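Local coordinates for ABC transporter substrate-binding protein (Bradyrhizobium japonicum, PDB 4I1D) that binds d-malate in this crystal and probably captures small solutes, perhaps polyamines, in the periplasm for an ABC importer, at residues 28-33 / 249-254; 260-265 / 278-283. One frame throughout, in Å; residues are numbered along the deposited sequence.

Interaction 1: 28-33 / 249-254; sequences KKLGIT and LNEAVD
Leu30 and Glu251 make the apolar half of this surface contact between the C-terminal ends of helices 12-30 and 242-252. The two side chains run past each other in opposite directions, with the isobutyl group against the aliphatic part of the glutamate. Leu30 CD1 lies 3.7 Å from Glu251 CG, and Leu30 CG is equally close to that methylene. Leucine suits the place because its branched end presents several carbons to one CH2 group.

The polar end of Glu251 is met by carbon, not by an ammonium group. Its chain bends at chi2 (-52°) and carries the carboxylate across the Lys29 side chain at about a right angle, bringing OE1 to 3.7 Å from Lys29 CG. Lys29 NZ stays 5.0 Å from Glu251 OE1, too far for a salt bridge, although the opposite charges probably attract. An alanine in place of Glu251 would probably leave Leu30 without its methylene partner and Lys29 without this nearby negative charge.

Backbone turns frame the pair. Gly31, with positive phi, is the C-prime residue of the Schellman motif that ends helix 12-30; glycine adopts this conformation readily. On the other side, Asp254 is the N-cap of the next helix, where its OD2 accepts a hydrogen bond from His257 N.

The chemistry implies a mixed contact: the glutamate packs its methylenes against leucine and rests a carboxylate oxygen near the lysine's stem, while the charged ends of Lys29 and Glu251 stay apart, so any attraction between them is probably long-range.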
loop_
_atom_site.group_PDB
_atom_site.type_symbol
_atom_site.label_atom_id
_atom_site.label_comp_id
_atom_site.label_asym_id
_atom_site.label_seq_id
_atom_site.Cartn_x
_atom_site.Cartn_y
_atom_site.Cartn_z
ATOM N N LYS A 28 -21.324 49.641 -6.505
ATOM C CA LYS A 28 -22.056 50.783 -7.031
ATOM C C LYS A 28 -21.372 52.092 -6.629
ATOM O O LYS A 28 -21.135 52.954 -7.463
ATOM C CB LYS A 28 -23.513 50.758 -6.559
ATOM C CG LYS A 28 -24.394 51.824 -7.214
ATOM C CD LYS A 28 -25.879 51.602 -6.949
ATOM C CE LYS A 28 -26.734 52.583 -7.757
ATOM N NZ LYS A 28 -28.205 52.419 -7.526
ATOM N N LYS A 29 -21.038 52.226 -5.350
ATOM C CA LYS A 29 -20.367 53.423 -4.848
ATOM C C LYS A 29 -19.046 53.659 -5.568
ATOM O O LYS A 29 -18.729 54.779 -5.962
ATOM C CB LYS A 29 -20.108 53.301 -3.343
ATOM C CG LYS A 29 -19.809 54.617 -2.639
ATOM C CD LYS A 29 -21.028 55.526 -2.648
ATOM C CE LYS A 29 -20.933 56.628 -1.591
ATOM N NZ LYS A 29 -21.821 56.367 -0.415
ATOM N N LEU A 30 -18.273 52.594 -5.734
ATOM C CA LEU A 30 -16.932 52.710 -6.291
ATOM C C LEU A 30 -16.945 52.721 -7.812
ATOM O O LEU A 30 -15.992 53.179 -8.444
ATOM C CB LEU A 30 -16.037 51.581 -5.767
ATOM C CG LEU A 30 -15.594 51.725 -4.306
ATOM C CD1 LEU A 30 -15.018 50.424 -3.764
ATOM C CD2 LEU A 30 -14.589 52.866 -4.161
ATOM N N GLY A 31 -18.029 52.228 -8.398
ATOM C CA GLY A 31 -18.116 52.137 -9.845
ATOM C C GLY A 31 -17.180 51.066 -10.378
ATOM O O GLY A 31 -16.457 51.290 -11.348
ATOM N N ILE A 32 -17.185 49.907 -9.726
ATOM C CA ILE A 32 -16.365 48.773 -10.146
ATOM C C ILE A 32 -17.211 47.507 -10.293
ATOM O O ILE A 32 -18.369 47.464 -9.876
ATOM C CB ILE A 32 -15.230 48.477 -9.131
ATOM C CG1 ILE A 32 -15.812 48.080 -7.780
ATOM C CG2 ILE A 32 -14.349 49.686 -8.952
ATOM C CD1 ILE A 32 -14.762 47.712 -6.741
ATOM N N THR A 33 -16.623 46.482 -10.895
ATOM C CA THR A 33 -17.252 45.172 -10.962
ATOM C C THR A 33 -16.598 44.244 -9.927
ATOM O O THR A 33 -15.380 44.067 -9.908
ATOM C CB THR A 33 -17.145 44.566 -12.384
ATOM O OG1 THR A 33 -18.016 45.271 -13.278
ATOM C CG2 THR A 33 -17.533 43.094 -12.386
ATOM N N LEU A 249 -11.774 47.517 0.155
ATOM C CA LEU A 249 -11.633 47.202 1.569
ATOM C C LEU A 249 -12.206 48.335 2.399
ATOM O O LEU A 249 -12.843 48.117 3.424
ATOM C CB LEU A 249 -10.163 46.997 1.930
ATOM C CG LEU A 249 -9.838 45.621 2.495
ATOM C CD1 LEU A 249 -10.256 44.547 1.506
ATOM C CD2 LEU A 249 -8.359 45.515 2.827
ATOM N N ASN A 250 -11.979 49.558 1.944
ATOM C CA ASN A 250 -12.467 50.704 2.675
ATOM C C ASN A 250 -13.997 50.791 2.670
ATOM O O ASN A 250 -14.608 51.083 3.700
ATOM C CB ASN A 250 -11.836 51.985 2.144
ATOM C CG ASN A 250 -12.247 53.187 2.939
ATOM O OD1 ASN A 250 -11.936 53.284 4.128
ATOM N ND2 ASN A 250 -12.955 54.111 2.301
ATOM N N GLU A 251 -14.612 50.531 1.517
ATOM C CA GLU A 251 -16.071 50.452 1.442
ATOM C C GLU A 251 -16.650 49.247 2.203
ATOM O O GLU A 251 -17.775 49.300 2.696
ATOM C CB GLU A 251 -16.554 50.431 -0.012
ATOM C CG GLU A 251 -16.514 51.790 -0.708
ATOM C CD GLU A 251 -17.222 52.878 0.094
ATOM O OE1 GLU A 251 -18.455 52.769 0.293
ATOM O OE2 GLU A 251 -16.541 53.834 0.535
ATOM N N ALA A 252 -15.887 48.161 2.291
ATOM C CA ALA A 252 -16.398 46.936 2.888
ATOM C C ALA A 252 -16.577 47.075 4.396
ATOM O O ALA A 252 -17.427 46.405 4.983
ATOM C CB ALA A 252 -15.482 45.755 2.570
ATOM N N VAL A 253 -15.772 47.928 5.024
ATOM C CA VAL A 253 -15.909 48.141 6.464
ATOM C C VAL A 253 -16.554 49.488 6.769
ATOM O O VAL A 253 -16.440 50.012 7.873
ATOM C CB VAL A 253 -14.570 47.998 7.226
ATOM C CG1 VAL A 253 -13.948 46.629 6.966
ATOM C CG2 VAL A 253 -13.601 49.129 6.878
ATOM N N ASP A 254 -17.231 50.045 5.777
ATOM C CA ASP A 254 -18.032 51.250 5.982
ATOM C C ASP A 254 -19.114 50.942 7.022
ATOM O O ASP A 254 -19.819 49.937 6.914
ATOM C CB ASP A 254 -18.649 51.691 4.648
ATOM C CG ASP A 254 -19.596 52.870 4.793
ATOM O OD1 ASP A 254 -19.164 54.022 4.552
ATOM O OD2 ASP A 254 -20.779 52.642 5.131
#

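Interaction 2: 260-265 / 278-283; sequences NLPLHI and NVIKPE
Leu263, whose CD1 methyl lies 4.0 Å from Val279 CG2, also sets its CB over one face of the His264 imidazole, 4.0 Å above the plane and displaced toward the rim. Leu263 belongs to the 3-10 turn 261-263 of this type 2 periplasmic-binding protein fold, with Asn260 and His264 on its flanks. The imidazole ND1 of His264 makes a weak hydrogen bond, 3.2 Å, to Asn260 O. The other flat group, the Asn260 amide, brings ND2 to 4.2 Å from Val279 CG2; its hydrogen bond goes to Val256 O, back along helix 255-260.

The loop 278-281 packs against the turn just before helix 282-285. The meeting is largely apolar, though Leu263 CD2 lies near Val279 O. Proline suits the turn because its ring fixes phi near the value needed and offers a rigid aliphatic edge, and the long unbranched arm of isoleucine can reach it. Ile280 CG1 stands anti to the carbonyl carbon (chi1 -52°), which swings CG1 and CD1 toward Pro262, and the two side chains cross at about a right angle. Pro262 O accepts a hydrogen bond from Arg284 NE, and Pro262 CG touches Ile280 CD1 at 3.6 Å.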
loop_
_atom_site.group_PDB
_atom_site.type_symbol
_atom_site.label_atom_id
_atom_site.label_comp_id
_atom_site.label_asym_id
_atom_site.label_seq_id
_atom_site.Cartn_x
_atom_site.Cartn_y
_atom_site.Cartn_z
ATOM N N ASN A 260 -25.630 46.983 7.666
ATOM C CA ASN A 260 -26.654 46.332 6.851
ATOM C C ASN A 260 -26.529 44.814 6.804
ATOM O O ASN A 260 -27.491 44.118 6.478
ATOM C CB ASN A 260 -26.690 46.902 5.435
ATOM C CG ASN A 260 -27.679 48.049 5.300
ATOM O OD1 ASN A 260 -28.827 47.854 4.893
ATOM N ND2 ASN A 260 -27.240 49.252 5.651
ATOM N N LEU A 261 -25.349 44.302 7.134
ATOM C CA LEU A 261 -25.114 42.859 7.043
ATOM C C LEU A 261 -26.048 42.038 7.944
ATOM O O LEU A 261 -26.705 41.108 7.468
ATOM C CB LEU A 261 -23.646 42.505 7.305
ATOM C CG LEU A 261 -23.383 41.001 7.271
ATOM C CD1 LEU A 261 -23.766 40.434 5.920
ATOM C CD2 LEU A 261 -21.929 40.694 7.589
ATOM N N PRO A 262 -26.112 42.380 9.243
ATOM C CA PRO A 262 -27.009 41.695 10.188
ATOM C C PRO A 262 -28.486 41.937 9.902
ATOM O O PRO A 262 -29.350 41.405 10.598
ATOM C CB PRO A 262 -26.638 42.315 11.538
ATOM C CG PRO A 262 -26.011 43.616 11.203
ATOM C CD PRO A 262 -25.272 43.381 9.921
ATOM N N LEU A 263 -28.792 42.748 8.902
ATOM C CA LEU A 263 -30.179 42.869 8.494
ATOM C C LEU A 263 -30.554 41.638 7.668
ATOM O O LEU A 263 -31.732 41.345 7.455
ATOM C CB LEU A 263 -30.404 44.151 7.694
ATOM C CG LEU A 263 -30.258 45.463 8.470
ATOM C CD1 LEU A 263 -30.821 46.627 7.656
ATOM C CD2 LEU A 263 -30.976 45.362 9.792
ATOM N N HIS A 264 -29.540 40.902 7.223
ATOM C CA HIS A 264 -29.758 39.836 6.253
ATOM C C HIS A 264 -29.291 38.476 6.747
ATOM O O HIS A 264 -29.606 37.439 6.159
ATOM C CB HIS A 264 -29.106 40.201 4.917
ATOM C CG HIS A 264 -29.770 41.363 4.240
ATOM N ND1 HIS A 264 -29.194 42.611 4.160
ATOM C CD2 HIS A 264 -30.985 41.469 3.649
ATOM C CE1 HIS A 264 -30.019 43.436 3.535
ATOM N NE2 HIS A 264 -31.112 42.768 3.214
ATOM N N ILE A 265 -28.548 38.486 7.844
ATOM C CA ILE A 265 -28.042 37.254 8.415
ATOM C C ILE A 265 -27.620 37.499 9.855
ATOM O O ILE A 265 -27.255 38.614 10.222
ATOM C CB ILE A 265 -26.883 36.677 7.572
ATOM C CG1 ILE A 265 -26.650 35.203 7.918
ATOM C CG2 ILE A 265 -25.617 37.539 7.715
ATOM C CD1 ILE A 265 -25.703 34.505 6.973
ATOM N N ASN A 278 -27.653 53.511 13.540
ATOM C CA ASN A 278 -29.111 53.586 13.598
ATOM C C ASN A 278 -29.804 52.899 12.427
ATOM O O ASN A 278 -30.826 53.389 11.937
ATOM C CB ASN A 278 -29.575 55.045 13.672
ATOM C CG ASN A 278 -30.203 55.390 15.005
ATOM O OD1 ASN A 278 -31.425 55.366 15.150
ATOM N ND2 ASN A 278 -29.370 55.716 15.990
ATOM N N VAL A 279 -29.248 51.780 11.966
ATOM C CA VAL A 279 -29.931 50.975 10.955
ATOM C C VAL A 279 -30.383 49.660 11.564
ATOM O O VAL A 279 -31.361 49.062 11.112
ATOM C CB VAL A 279 -29.074 50.716 9.686
ATOM C CG1 VAL A 279 -27.939 51.723 9.589
ATOM C CG2 VAL A 279 -28.552 49.291 9.662
ATOM N N ILE A 280 -29.675 49.229 12.604
ATOM C CA ILE A 280 -30.022 48.021 13.346
ATOM C C ILE A 280 -30.899 48.339 14.551
ATOM O O ILE A 280 -30.446 48.974 15.502
ATOM C CB ILE A 280 -28.765 47.306 13.856
ATOM C CG1 ILE A 280 -27.771 47.090 12.710
ATOM C CG2 ILE A 280 -29.135 45.978 14.507
ATOM C CD1 ILE A 280 -26.426 46.548 13.162
ATOM N N LYS A 281 -32.151 47.893 14.510
ATOM C CA LYS A 281 -33.074 48.094 15.623
ATOM C C LYS A 281 -32.630 47.279 16.846
ATOM O O LYS A 281 -32.026 46.212 16.700
ATOM C CB LYS A 281 -34.499 47.717 15.204
ATOM C CG LYS A 281 -34.977 48.414 13.928
ATOM C CD LYS A 281 -36.461 48.146 13.633
ATOM C CE LYS A 281 -36.665 47.205 12.438
ATOM N NZ LYS A 281 -36.302 45.778 12.722
ATOM N N PRO A 282 -32.932 47.783 18.057
ATOM C CA PRO A 282 -32.530 47.147 19.321
ATOM C C PRO A 282 -32.904 45.662 19.387
ATOM O O PRO A 282 -32.075 44.841 19.789
ATOM C CB PRO A 282 -33.324 47.927 20.374
ATOM C CG PRO A 282 -33.644 49.242 19.720
ATOM C CD PRO A 282 -33.843 48.923 18.277
ATOM N N GLU A 283 -34.137 45.338 18.997
ATOM C CA GLU A 283 -34.634 43.963 19.007
ATOM C C GLU A 283 -33.772 43.037 18.144
ATOM O O GLU A 283 -33.589 41.868 18.469
ATOM C CB GLU A 283 -36.080 43.917 18.503
ATOM C CG GLU A 283 -36.883 45.190 18.755
ATOM C CD GLU A 283 -37.586 45.185 20.104
ATOM O OE1 GLU A 283 -37.489 44.166 20.827
ATOM O OE2 GLU A 283 -38.240 46.200 20.438
#

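How the interactions relate
The two contacts follow one another along the chain: 249-254 is the second half of interaction 1, and helix 255-260 leads from it into the turn that opens interaction 2. Their centres are 20 Å apart and their nearest atoms about 7 Å, so they do not touch. Helix 12-30 connects them as well: its C-terminal end forms part of interaction 1, while Ala17, Val20 and Ala21, further back, lie against Asn260 and His264. Interaction 1 joins helices 12-30 and 242-252 across 216 residues; interaction 2, spanning 13, sets the loop 278-281 against the turn after helix 255-260. Both are surface contacts away from the d-malate pocket.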